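Local atomic coordinates of LPXTG cell wall surface protein (Streptococcus gordonii, PDB entry 4IGB), a protein that probably serves as an adhesin displayed on the streptococcal cell wall, the present chain holding its N-terminal N1 and N2 domains. Residues I333-K338 with V372-T377; A315-P320 with V413-D418. All blocks are in the same frame, centred on the assembly; numbering follows the deposited sequence.

Contact 1: residues I333-K338 with V372-T377; sequences IEMVQK and VTVKMT
I333-Q337 and V372-M376 form an antiparallel strand pair, their segment axes 4.6 Å apart at closest approach and their directions 168° apart. Five backbone bonds knit the pair. M335 and V374 exchange two of them, with both donors in the plane of the carbonyl they approach, and M335 N lies 2.8 Å from V374 O. Q337 and V372 exchange two more, less regularly: V372 N approaches Q337 O from above the carbonyl plane, 40° out of it. The fifth runs from M376 N to I333 O, 3.0 Å. Two waters add to the ladder. Water 1 bridges I333 N and M376 O at one end, while water 2 sits within it, donating to M335 O and V372 O and giving each of these oxygens a second partner.

Alternation of side chains produces two unlike faces. On that of E334, V336, T373 and K375, the two extended charged chains lie alongside each other, pointing the same way, with E334 CG 3.8 Å from K375 CG. The match is mostly aliphatic: E334 OE2 stays 4.3 Å from K375 NZ, beyond salt-bridge range, and the ammonium pairs instead with E366. V336 CG2 lies 3.9 Å from T373 OG1.

The other face, that of M335, Q337, V372 and V374, is buried. M335 bends at chi2 (72°), and its terminal CE lies 4.0 Å from M376 SD. At the end of the ladder M376 CG lies 4.0 Å from I333 CG2; beyond it the chain bends at chi2 and chi3, and its end leads away from strand 333-338.

Strand 333-338 is thereby an inner strand, bonded on its other edge to strand 409-417, while strand 371-376 continues to strand 363-368. M335 and M376 both pack on I389 of strand 389-397 across the core.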
loop_
_atom_site.group_PDB
_atom_site.type_symbol
_atom_site.label_atom_id
_atom_site.label_comp_id
_atom_site.label_asym_id
_atom_site.label_seq_id
_atom_site.Cartn_x
_atom_site.Cartn_y
_atom_site.Cartn_z
ATOM N N ILE B 333 18.776 7.079 -0.675
ATOM C CA ILE B 333 18.760 6.526 0.660
ATOM C C ILE B 333 19.376 7.549 1.593
ATOM O O ILE B 333 20.462 8.058 1.329
ATOM C CB ILE B 333 19.562 5.222 0.752
ATOM C CG1 ILE B 333 18.919 4.123 -0.113
ATOM C CG2 ILE B 333 19.668 4.767 2.203
ATOM C CD1 ILE B 333 19.788 2.820 -0.192
ATOM N N GLU B 334 18.684 7.845 2.685
ATOM C CA GLU B 334 19.154 8.825 3.644
ATOM C C GLU B 334 18.829 8.347 5.043
ATOM O O GLU B 334 17.908 7.553 5.245
ATOM C CB GLU B 334 18.503 10.189 3.381
ATOM C CG GLU B 334 18.581 10.626 1.929
ATOM C CD GLU B 334 17.958 12.001 1.677
ATOM O OE1 GLU B 334 17.407 12.602 2.630
ATOM O OE2 GLU B 334 18.021 12.476 0.514
ATOM N N MET B 335 19.611 8.819 6.006
ATOM C CA MET B 335 19.361 8.546 7.404
ATOM C C MET B 335 19.319 9.899 8.082
ATOM O O MET B 335 20.230 10.715 7.909
ATOM C CB MET B 335 20.484 7.698 8.004
ATOM C CG MET B 335 20.691 6.363 7.300
ATOM S SD MET B 335 21.434 6.562 5.679
ATOM C CE MET B 335 22.005 4.866 5.393
ATOM N N VAL B 336 18.250 10.132 8.835
ATOM C CA VAL B 336 17.995 11.421 9.455
ATOM C C VAL B 336 18.108 11.269 10.955
ATOM O O VAL B 336 17.356 10.503 11.560
ATOM C CB VAL B 336 16.563 11.921 9.161
ATOM C CG1 VAL B 336 16.289 13.216 9.914
ATOM C CG2 VAL B 336 16.346 12.127 7.672
ATOM N N GLN B 337 19.054 11.989 11.545
ATOM C CA GLN B 337 19.184 12.067 12.996
ATOM C C GLN B 337 18.662 13.416 13.473
ATOM O O GLN B 337 18.711 14.410 12.744
ATOM C CB GLN B 337 20.653 11.953 13.414
ATOM C CG GLN B 337 21.033 10.665 14.097
ATOM C CD GLN B 337 20.411 10.471 15.480
ATOM O OE1 GLN B 337 19.485 11.181 15.876
ATOM N NE2 GLN B 337 20.929 9.488 16.223
ATOM N N LYS B 338 18.168 13.462 14.700
ATOM C CA LYS B 338 17.889 14.754 15.310
ATOM C C LYS B 338 18.237 14.655 16.777
ATOM O O LYS B 338 17.759 13.777 17.483
ATOM C CB LYS B 338 16.429 15.175 15.114
ATOM C CG LYS B 338 16.129 16.567 15.666
ATOM C CD LYS B 338 14.671 16.965 15.440
ATOM C CE LYS B 338 14.362 18.320 16.066
ATOM N NZ LYS B 338 12.893 18.484 16.298
ATOM N N VAL B 372 20.829 16.147 11.665
ATOM C CA VAL B 372 21.946 15.743 10.819
ATOM C C VAL B 372 21.540 14.615 9.878
ATOM O O VAL B 372 21.079 13.559 10.320
ATOM C CB VAL B 372 23.165 15.310 11.645
ATOM C CG1 VAL B 372 24.252 14.739 10.723
ATOM C CG2 VAL B 372 23.696 16.489 12.437
ATOM N N THR B 373 21.705 14.847 8.582
ATOM C CA THR B 373 21.200 13.916 7.581
ATOM C C THR B 373 22.321 13.336 6.738
ATOM O O THR B 373 23.113 14.065 6.153
ATOM C CB THR B 373 20.163 14.587 6.666
ATOM O OG1 THR B 373 19.031 14.974 7.449
ATOM C CG2 THR B 373 19.705 13.638 5.558
ATOM N N VAL B 374 22.389 12.014 6.690
ATOM C CA VAL B 374 23.345 11.349 5.821
ATOM C C VAL B 374 22.642 10.873 4.560
ATOM O O VAL B 374 21.614 10.206 4.632
ATOM C CB VAL B 374 24.017 10.161 6.515
ATOM C CG1 VAL B 374 24.875 9.385 5.512
ATOM C CG2 VAL B 374 24.836 10.650 7.691
ATOM N N LYS B 375 23.204 11.225 3.406
ATOM C CA LYS B 375 22.639 10.846 2.118
ATOM C C LYS B 375 23.668 10.039 1.361
ATOM O O LYS B 375 24.771 10.532 1.098
ATOM C CB LYS B 375 22.285 12.094 1.298
ATOM C CG LYS B 375 21.445 13.121 2.052
ATOM C CD LYS B 375 21.101 14.322 1.173
ATOM C CE LYS B 375 20.374 15.405 1.974
ATOM N NZ LYS B 375 19.658 16.369 1.085
ATOM N N MET B 376 23.323 8.799 1.020
ATOM C CA MET B 376 24.210 7.974 0.211
ATOM C C MET B 376 24.232 8.591 -1.171
ATOM O O MET B 376 23.214 9.088 -1.631
ATOM C CB MET B 376 23.730 6.521 0.161
ATOM C CG MET B 376 23.380 5.951 1.527
ATOM S SD MET B 376 24.675 6.224 2.769
ATOM C CE MET B 376 26.035 5.233 2.121
ATOM N N THR B 377 25.395 8.588 -1.818
ATOM C CA THR B 377 25.522 9.156 -3.155
ATOM C C THR B 377 24.958 8.225 -4.228
ATOM O O THR B 377 24.803 7.016 -4.007
ATOM C CB THR B 377 26.992 9.395 -3.523
ATOM O OG1 THR B 377 27.684 8.142 -3.477
ATOM C CG2 THR B 377 27.635 10.375 -2.564
HETATM O O HOH W 1 20.494 9.221 -1.573
HETATM O O HOH W 2 22.077 11.105 9.892
#

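Contact 2: residues A315-P320 with V413-D418; sequences ATFKVP and VTLHVD
F317 meets V413 and L415 across the interior of a beta-sandwich, consistent with the adhesin-type N2 domain to which both segments belong. The two strands come from facing sheets: their axes pass 9.0 Å apart at -23°, so side chains rather than backbone bonds join them.

The tight part surrounds the F317 ring. With CG anti to its carbonyl carbon (chi1 -58°), F317 sends the ring across to V413 and L415. V413 approaches from the opposite direction; its CG2 sits in the ring plane at the edge, 3.9 Å from F317 CZ, while its CG1 comes to 3.7 Å from the same carbon and also touches A315 CB. L415 slides past in the reverse sense, its CB 3.8 Å from F317 CD1.

Packing thins toward P320, where the chain has left the strand and the proline ring reaches V417 CG2 through CD at 4.1 Å. The partly exposed T316 and T414 turn away from the shared interior. Beyond the sandwich strand, D418 forms a salt bridge with R263 of the N-terminal domain. Between the ring and the proline, a methyl of L415 fills in: its CD2 lies 3.7 Å from K318 O.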
loop_
_atom_site.group_PDB
_atom_site.type_symbol
_atom_site.label_atom_id
_atom_site.label_comp_id
_atom_site.label_asym_id
_atom_site.label_seq_id
_atom_site.Cartn_x
_atom_site.Cartn_y
_atom_site.Cartn_z
ATOM N N ALA B 315 24.062 3.497 14.882
ATOM C CA ALA B 315 22.869 3.087 14.161
ATOM C C ALA B 315 23.212 2.130 13.037
ATOM O O ALA B 315 24.074 2.408 12.199
ATOM C CB ALA B 315 22.130 4.299 13.616
ATOM N N THR B 316 22.515 1.005 13.018
ATOM C CA THR B 316 22.731 -0.005 11.995
ATOM C C THR B 316 21.525 -0.093 11.078
ATOM O O THR B 316 20.415 -0.386 11.522
ATOM C CB THR B 316 22.956 -1.350 12.648
ATOM O OG1 THR B 316 24.072 -1.239 13.540
ATOM C CG2 THR B 316 23.207 -2.430 11.596
ATOM N N PHE B 317 21.737 0.166 9.795
ATOM C CA PHE B 317 20.617 0.225 8.858
ATOM C C PHE B 317 20.632 -0.970 7.923
ATOM O O PHE B 317 21.575 -1.148 7.160
ATOM C CB PHE B 317 20.670 1.530 8.047
ATOM C CG PHE B 317 20.649 2.772 8.903
ATOM C CD1 PHE B 317 19.454 3.392 9.214
ATOM C CD2 PHE B 317 21.824 3.310 9.399
ATOM C CE1 PHE B 317 19.423 4.531 10.019
ATOM C CE2 PHE B 317 21.804 4.455 10.198
ATOM C CZ PHE B 317 20.598 5.062 10.507
ATOM N N LYS B 318 19.581 -1.782 7.966
ATOM C CA LYS B 318 19.453 -2.855 6.986
ATOM C C LYS B 318 18.877 -2.278 5.702
ATOM O O LYS B 318 17.898 -1.529 5.732
ATOM C CB LYS B 318 18.581 -4.001 7.520
ATOM C CG LYS B 318 18.359 -5.174 6.541
ATOM C CD LYS B 318 17.374 -4.799 5.434
ATOM C CE LYS B 318 16.265 -5.822 5.230
ATOM N NZ LYS B 318 16.690 -7.249 5.121
ATOM N N VAL B 319 19.485 -2.640 4.577
ATOM C CA VAL B 319 19.074 -2.146 3.281
ATOM C C VAL B 319 18.106 -3.109 2.585
ATOM O O VAL B 319 18.427 -4.273 2.375
ATOM C CB VAL B 319 20.311 -1.926 2.380
ATOM C CG1 VAL B 319 19.890 -1.457 1.009
ATOM C CG2 VAL B 319 21.288 -0.940 3.030
ATOM N N PRO B 320 16.915 -2.615 2.204
ATOM C CA PRO B 320 15.919 -3.446 1.516
ATOM C C PRO B 320 16.415 -3.929 0.161
ATOM O O PRO B 320 17.059 -3.175 -0.560
ATOM C CB PRO B 320 14.739 -2.485 1.297
ATOM C CG PRO B 320 15.017 -1.309 2.118
ATOM C CD PRO B 320 16.489 -1.212 2.298
ATOM N N VAL B 413 16.472 7.428 15.173
ATOM C CA VAL B 413 16.974 7.773 13.860
ATOM C C VAL B 413 16.037 7.165 12.850
ATOM O O VAL B 413 15.372 6.180 13.153
ATOM C CB VAL B 413 18.451 7.346 13.645
ATOM C CG1 VAL B 413 18.585 5.813 13.490
ATOM C CG2 VAL B 413 19.012 8.049 12.451
ATOM N N THR B 414 15.955 7.769 11.669
ATOM C CA THR B 414 15.011 7.321 10.641
ATOM C C THR B 414 15.658 7.068 9.289
ATOM O O THR B 414 16.325 7.938 8.737
ATOM C CB THR B 414 13.869 8.341 10.454
ATOM O OG1 THR B 414 13.195 8.508 11.700
ATOM C CG2 THR B 414 12.865 7.856 9.410
ATOM N N LEU B 415 15.436 5.878 8.747
ATOM C CA LEU B 415 15.944 5.544 7.428
ATOM C C LEU B 415 14.911 5.934 6.399
ATOM O O LEU B 415 13.722 5.673 6.569
ATOM C CB LEU B 415 16.235 4.052 7.320
ATOM C CG LEU B 415 16.657 3.489 5.960
ATOM C CD1 LEU B 415 17.964 4.111 5.461
ATOM C CD2 LEU B 415 16.791 1.968 6.053
ATOM N N HIS B 416 15.379 6.590 5.348
ATOM C CA HIS B 416 14.554 6.847 4.189
ATOM C C HIS B 416 15.126 6.121 2.981
ATOM O O HIS B 416 16.337 6.112 2.766
ATOM C CB HIS B 416 14.475 8.342 3.915
ATOM C CG HIS B 416 13.886 9.117 5.045
ATOM N ND1 HIS B 416 12.554 9.458 5.094
ATOM C CD2 HIS B 416 14.438 9.590 6.186
ATOM C CE1 HIS B 416 12.311 10.123 6.211
ATOM N NE2 HIS B 416 13.439 10.220 6.891
ATOM N N VAL B 417 14.232 5.515 2.213
ATOM C CA VAL B 417 14.549 4.839 0.965
ATOM C C VAL B 417 13.443 5.307 0.022
ATOM O O VAL B 417 12.283 5.034 0.277
ATOM C CB VAL B 417 14.472 3.301 1.134
ATOM C CG1 VAL B 417 14.645 2.593 -0.206
ATOM C CG2 VAL B 417 15.518 2.816 2.147
ATOM N N ASP B 418 13.797 6.046 -1.032
ATOM C CA ASP B 418 12.813 6.844 -1.781
ATOM C C ASP B 418 11.892 7.578 -0.795
ATOM O O ASP B 418 12.384 8.275 0.081
ATOM C CB ASP B 418 12.019 5.993 -2.770
ATOM C CG ASP B 418 12.883 5.439 -3.883
ATOM O OD1 ASP B 418 14.047 5.884 -4.012
ATOM O OD2 ASP B 418 12.396 4.572 -4.639
#

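Together the contacts illustrate two ways in which a beta-sandwich is held together: contact 1 joins neighbours within a sheet, and contact 2 joins strands across the core. Their centres lie 9 Å apart, and the shared element is the pairing of strands 333-338 and 409-417, where E334 O and H416 N, 2.7 Å apart, make a probable hydrogen bond. Along the chain the order is 315-320, 333-338, 372-377, 413-418, so in sequence both segments of contact 1 fall between those of contact 2. F317 also touches M335, making the two apolar clusters continuous. Residues distant in sequence thus share one part of the N2 interior.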